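Local coordinates for protein RNA-directed RNA polymerase (Infectious pancreatic necrosis virus, PDB 3ZED) that catalyses RNA-templated synthesis of RNA from ribonucleoside triphosphates for the virus, and is probably found both free and covalently attached to the genomic RNA, at residues Q311-W314 with D315-T318; M384-A387 with D388-Y391; P674-N677 with Q678-V681. One frame throughout, in Å; residues are numbered along the deposited sequence.

Interaction 1 of 3, residues Q311-W314 with D315-T318; sequences QVDW and DKKT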
# COMPACT_ATOMS: atom_id res chain seq x y z
N GLN B 311 -10.73 21.37 -7.71
CA GLN B 311 -12.15 21.71 -7.94
C GLN B 311 -12.52 21.63 -9.43
O GLN B 311 -13.53 21.04 -9.77
CB GLN B 311 -12.48 23.11 -7.42
CG GLN B 311 -12.52 23.22 -5.90
CD GLN B 311 -12.71 24.64 -5.47
OE1 GLN B 311 -13.26 25.46 -6.19
NE2 GLN B 311 -12.25 24.98 -4.30
N VAL B 312 -11.67 22.20 -10.30
CA VAL B 312 -11.88 22.22 -11.75
C VAL B 312 -11.97 20.77 -12.33
O VAL B 312 -12.69 20.57 -13.30
CB VAL B 312 -10.80 23.12 -12.44
CG1 VAL B 312 -10.48 22.68 -13.86
CG2 VAL B 312 -11.23 24.58 -12.43
N ASP B 313 -11.31 19.78 -11.70
CA ASP B 313 -11.34 18.38 -12.16
C ASP B 313 -12.11 17.46 -11.22
O ASP B 313 -11.93 16.24 -11.30
CB ASP B 313 -9.91 17.84 -12.35
CG ASP B 313 -9.02 18.68 -13.26
OD1 ASP B 313 -9.52 19.15 -14.31
OD2 ASP B 313 -7.83 18.87 -12.91
N TRP B 314 -13.00 18.02 -10.36
CA TRP B 314 -13.83 17.25 -9.42
C TRP B 314 -14.57 16.09 -10.10
O TRP B 314 -14.61 14.99 -9.54
CB TRP B 314 -14.85 18.16 -8.76
CG TRP B 314 -15.60 17.53 -7.62
CD1 TRP B 314 -16.90 17.15 -7.61
CD2 TRP B 314 -15.09 17.29 -6.29
NE1 TRP B 314 -17.24 16.65 -6.37
CE2 TRP B 314 -16.16 16.74 -5.54
CE3 TRP B 314 -13.84 17.45 -5.68
CZ2 TRP B 314 -16.02 16.39 -4.18
CZ3 TRP B 314 -13.69 17.07 -4.35
CH2 TRP B 314 -14.77 16.54 -3.62
N ASP B 315 -15.17 16.34 -11.28
CA ASP B 315 -15.92 15.33 -12.02
C ASP B 315 -15.07 14.61 -13.09
O ASP B 315 -15.59 13.81 -13.86
CB ASP B 315 -17.18 15.96 -12.66
CG ASP B 315 -18.15 16.54 -11.64
OD1 ASP B 315 -18.47 15.84 -10.65
OD2 ASP B 315 -18.59 17.70 -11.82
N LYS B 316 -13.76 14.88 -13.12
CA LYS B 316 -12.84 14.28 -14.11
C LYS B 316 -11.96 13.22 -13.47
O LYS B 316 -11.45 12.35 -14.19
CB LYS B 316 -11.96 15.36 -14.77
CG LYS B 316 -12.71 16.36 -15.64
CD LYS B 316 -11.81 17.51 -16.05
CE LYS B 316 -12.58 18.78 -16.37
NZ LYS B 316 -11.68 19.95 -16.51
N LYS B 317 -11.72 13.32 -12.15
CA LYS B 317 -10.83 12.40 -11.47
C LYS B 317 -11.13 12.23 -9.97
O LYS B 317 -10.94 13.16 -9.18
CB LYS B 317 -9.36 12.86 -11.65
CG LYS B 317 -8.31 11.98 -11.00
CD LYS B 317 -7.02 12.77 -10.80
CE LYS B 317 -6.07 12.10 -9.84
NZ LYS B 317 -4.84 12.91 -9.63
N THR B 318 -11.59 11.04 -9.61
CA THR B 318 -11.79 10.59 -8.23
C THR B 318 -10.99 9.30 -8.15
O THR B 318 -11.28 8.37 -8.89
CB THR B 318 -13.26 10.40 -7.82
OG1 THR B 318 -14.04 11.56 -8.14
CG2 THR B 318 -13.42 10.01 -6.33
O HOH W 1 -10.17 15.65 -9.32
O HOH W 2 -12.88 13.97 -7.59
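With CG set beside its own backbone N (chi1 -54°), the carboxylate of Asp-313 is carried round to the flank where Lys-316 extends. The lysine starts from a similar first torsion and then runs extended, so that its chain crosses the aspartate at a slant. Lys-316 NZ reaches Asp-313 OD1 at 3.2 Å, close to the direction of that C-O bond, and closes a salt bridge. The same ammonium makes a weak bond of 3.4 Å to Val-312 O, tying it to main chain as well as side chain.

Next to this bridge Asp-313 O takes two backbone donors from different directions. Lys-316 N comes from well above the carbonyl plane at 2.9 Å, whereas Lys-317 N, at 3.0 Å, lies almost straight ahead of the C=O bond. The first bond closes a type I beta turn with Trp-314 and Asp-315 at its corners, part of the connection between the antiparallel strands 299-310 and 320-323 of the palm region. Two waters extend the turn: one links Asp-313 O to Lys-317 O, and the other joins Trp-314 O, Lys-317 O and Thr-318 OG1. Asp-315 OD1 stands 3.7 Å from Trp-314 CD1, its carboxylate turned 73° from the indole, while accepting a hydrogen bond from Ser-163 OG. The indole itself meets Phe-35 edge-to-face.

Interaction 2 of 3, residues M384-A387 with D388-Y391; sequences MIYA and DNIY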
# COMPACT_ATOMS: atom_id res chain seq x y z
N MET B 384 16.91 4.40 -5.46
CA MET B 384 16.07 4.08 -4.30
C MET B 384 14.70 3.72 -4.79
O MET B 384 14.21 4.34 -5.75
CB MET B 384 16.01 5.23 -3.28
CG MET B 384 17.36 5.60 -2.71
SD MET B 384 17.13 6.79 -1.42
CE MET B 384 18.74 7.50 -1.31
N ILE B 385 14.07 2.72 -4.16
CA ILE B 385 12.75 2.22 -4.60
C ILE B 385 11.80 2.09 -3.44
O ILE B 385 12.13 1.52 -2.42
CB ILE B 385 12.86 0.87 -5.37
CG1 ILE B 385 13.85 0.96 -6.56
CG2 ILE B 385 11.49 0.36 -5.86
CD1 ILE B 385 14.41 -0.41 -7.03
N TYR B 386 10.57 2.55 -3.65
CA TYR B 386 9.47 2.41 -2.72
C TYR B 386 8.18 2.22 -3.50
O TYR B 386 7.60 3.21 -3.95
CB TYR B 386 9.36 3.62 -1.78
CG TYR B 386 8.38 3.37 -0.65
CD1 TYR B 386 7.02 3.66 -0.79
CD2 TYR B 386 8.80 2.83 0.56
CE1 TYR B 386 6.11 3.39 0.23
CE2 TYR B 386 7.90 2.58 1.59
CZ TYR B 386 6.55 2.85 1.42
OH TYR B 386 5.65 2.60 2.42
N ALA B 387 7.70 0.95 -3.66
CA ALA B 387 6.47 0.66 -4.41
C ALA B 387 6.54 1.34 -5.81
O ALA B 387 7.52 1.11 -6.52
CB ALA B 387 5.23 1.12 -3.61
N ASP B 388 5.58 2.22 -6.17
CA ASP B 388 5.55 2.94 -7.46
C ASP B 388 6.47 4.19 -7.50
O ASP B 388 6.44 4.91 -8.48
CB ASP B 388 4.11 3.34 -7.84
CG ASP B 388 3.37 4.14 -6.77
OD1 ASP B 388 3.63 3.91 -5.55
OD2 ASP B 388 2.48 4.94 -7.14
N ASN B 389 7.34 4.40 -6.47
CA ASN B 389 8.26 5.54 -6.46
C ASN B 389 9.71 5.11 -6.71
O ASN B 389 10.24 4.25 -6.00
CB ASN B 389 8.21 6.31 -5.12
CG ASN B 389 6.83 6.73 -4.65
OD1 ASN B 389 6.34 6.27 -3.63
ND2 ASN B 389 6.17 7.61 -5.38
N ILE B 390 10.35 5.75 -7.69
CA ILE B 390 11.77 5.52 -8.00
C ILE B 390 12.50 6.84 -7.78
O ILE B 390 12.01 7.89 -8.19
CB ILE B 390 12.01 4.97 -9.43
CG1 ILE B 390 11.30 3.62 -9.64
CG2 ILE B 390 13.51 4.89 -9.80
CD1 ILE B 390 10.99 3.30 -11.16
N TYR B 391 13.68 6.77 -7.15
CA TYR B 391 14.55 7.93 -6.96
C TYR B 391 15.88 7.59 -7.57
O TYR B 391 16.44 6.54 -7.26
CB TYR B 391 14.69 8.29 -5.47
CG TYR B 391 13.36 8.62 -4.85
CD1 TYR B 391 12.78 9.89 -5.01
CD2 TYR B 391 12.62 7.65 -4.17
CE1 TYR B 391 11.53 10.18 -4.47
CE2 TYR B 391 11.38 7.95 -3.61
CZ TYR B 391 10.83 9.21 -3.77
OH TYR B 391 9.61 9.49 -3.24
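Tyr-386 and Asn-389 project side by side from the same face of a hairpin, the phenol ring and the amide turned only 20° from each other. Asn-389 OD1 lies at the rim of the ring, near its plane, 3.9 Å from Tyr-386 CD1. The two reach this alignment by different torsions: the tyrosine CG lies opposite its backbone N (chi1 -170°), the asparagine CG beside its own (chi1 -52°). Each is steadied from outside the pair, Tyr-386 by an edge-to-face contact with Phe-477 and Asn-389 by a hydrogen bond from ND2 to Asp-402 OD1. Further along this face Met-384 and Tyr-391 touch at their bases, CB to CB 4.0 Å, before the thioether leads away and the phenol OH bonds to Leu-561 N and Asp-559 O.

The backbone that carries them is a two-residue beta hairpin with a type II' turn from Tyr-386 to Asn-389, in which Ala-387 adopts a positive phi. Its tip reads Ala-Asp-Asn, the sequence that in birnavirus polymerases takes the place of the Gly-Asp-Asp of palm motif C. Tyr-386 and Asn-389 form a hydrogen-bonded pair, with Tyr-386 N to Asn-389 O at 2.9 Å and Asn-389 N to Tyr-386 O at 2.8 Å; Met-384 and Tyr-391 form another. Between them Ile-385 and Ile-390 make a non-hydrogen-bonded pair whose side chains point to the other face, where both touch Ser-484 on helix 476-493. The CA of Ile-385 approaches Asn-389 O at 3.5 Å in a CA-H...O contact. At the turn, Asp-388 OD1 lies 3.8 Å from Ala-387 CB, and His-481 ND1 and Ser-484 OG hydrogen-bond to the backbone N and O of Ala-387.

Interaction 3 of 3, residues P674-N677 with Q678-V681; sequences PLTN and QTLV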
# COMPACT_ATOMS: atom_id res chain seq x y z
N PRO B 674 2.25 21.96 25.04
CA PRO B 674 2.47 22.62 23.74
C PRO B 674 3.84 22.33 23.15
O PRO B 674 4.80 22.07 23.88
CB PRO B 674 2.35 24.12 24.07
CG PRO B 674 1.64 24.18 25.38
CD PRO B 674 2.00 22.94 26.12
N LEU B 675 3.91 22.32 21.82
CA LEU B 675 5.13 22.09 21.04
C LEU B 675 6.21 23.14 21.40
O LEU B 675 5.91 24.34 21.48
CB LEU B 675 4.76 22.20 19.54
CG LEU B 675 5.77 21.73 18.51
CD1 LEU B 675 5.06 21.37 17.23
CD2 LEU B 675 6.81 22.80 18.19
N THR B 676 7.44 22.68 21.64
CA THR B 676 8.60 23.54 21.93
C THR B 676 9.76 23.05 21.06
O THR B 676 9.63 22.03 20.37
CB THR B 676 8.98 23.52 23.42
OG1 THR B 676 9.36 22.20 23.81
CG2 THR B 676 7.90 24.09 24.35
N ASN B 677 10.92 23.73 21.15
CA ASN B 677 12.09 23.28 20.41
C ASN B 677 12.51 21.84 20.84
O ASN B 677 12.99 21.09 20.00
CB ASN B 677 13.26 24.25 20.59
CG ASN B 677 14.41 23.92 19.69
OD1 ASN B 677 14.29 23.98 18.47
ND2 ASN B 677 15.48 23.42 20.26
N GLN B 678 12.31 21.45 22.13
CA GLN B 678 12.67 20.09 22.60
C GLN B 678 11.87 18.99 21.87
O GLN B 678 12.41 17.91 21.62
CB GLN B 678 12.51 19.95 24.12
CG GLN B 678 13.15 18.66 24.70
CD GLN B 678 14.63 18.55 24.43
OE1 GLN B 678 15.44 19.44 24.76
NE2 GLN B 678 15.04 17.45 23.80
N THR B 679 10.60 19.28 21.49
CA THR B 679 9.76 18.35 20.73
C THR B 679 10.42 18.05 19.37
O THR B 679 10.40 16.91 18.90
CB THR B 679 8.34 18.93 20.49
OG1 THR B 679 7.82 19.51 21.68
CG2 THR B 679 7.38 17.90 19.95
N LEU B 680 10.96 19.10 18.74
CA LEU B 680 11.60 19.01 17.42
C LEU B 680 12.93 18.29 17.52
O LEU B 680 13.26 17.53 16.60
CB LEU B 680 11.76 20.41 16.82
CG LEU B 680 10.43 21.14 16.51
CD1 LEU B 680 10.70 22.51 15.97
CD2 LEU B 680 9.55 20.32 15.56
N VAL B 681 13.67 18.49 18.63
CA VAL B 681 14.94 17.80 18.89
C VAL B 681 14.62 16.29 19.07
O VAL B 681 15.28 15.48 18.42
CB VAL B 681 15.70 18.40 20.12
CG1 VAL B 681 16.87 17.51 20.57
CG2 VAL B 681 16.21 19.81 19.83
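The chain passes from the extended Thr-676 directly into helix 677-683, whose first turn includes a bond of 3.0 Å from Val-681 N to Asn-677 O. Thr-679 turns back on the incoming loop: its OG1, set beside its own backbone N by chi1 of -44°, accepts the N-H of Thr-676, OG1 to Thr-676 N 3.2 Å, along a nearly straight line (176°). The return bond between the same residues, Thr-679 N to Thr-676 O at 3.1 Å, is weak. The two threonine side chains cross at about a right angle. On the next turn, Asn-677 ND2 passes Val-681 CG2 at 3.7 Å, but the amide is held by more distant parts of the chain, OD1 by Leu-541 N and ND2 by Gln-570 OE1. Leu-675 bends its end toward the helix, so that CD2 meets Leu-680 CG at 4.3 Å, while Leu-618 of helix 604-621 touches both Leu-675 and Thr-679. Thr-676 is the N-cap, Thr-679 supplies the N3 half of a capping box, and the leucine pair bracketing them is the hydrophobic staple of a helix N-terminus, here in the thumb region.

How the interactions relate
The three contacts are examples of one principle, local closure of a chain reversal or helix start, and they follow one another along the sequence without touching. Interactions 1 and 2 both belong to the palm region, with centres about 27 Å apart and nearest atoms about 11 Å apart. Interaction 3, in the thumb region, is more remote: its centre lies about 31 Å from that of interaction 2 and about 39 Å from that of interaction 1. Interaction 2 carries the motif C sequence and so probably lies at the polymerase centre. None of the three touches an annotated nucleotide or metal site; the side chain of Asp-388 is about 12 Å from a bound potassium ion.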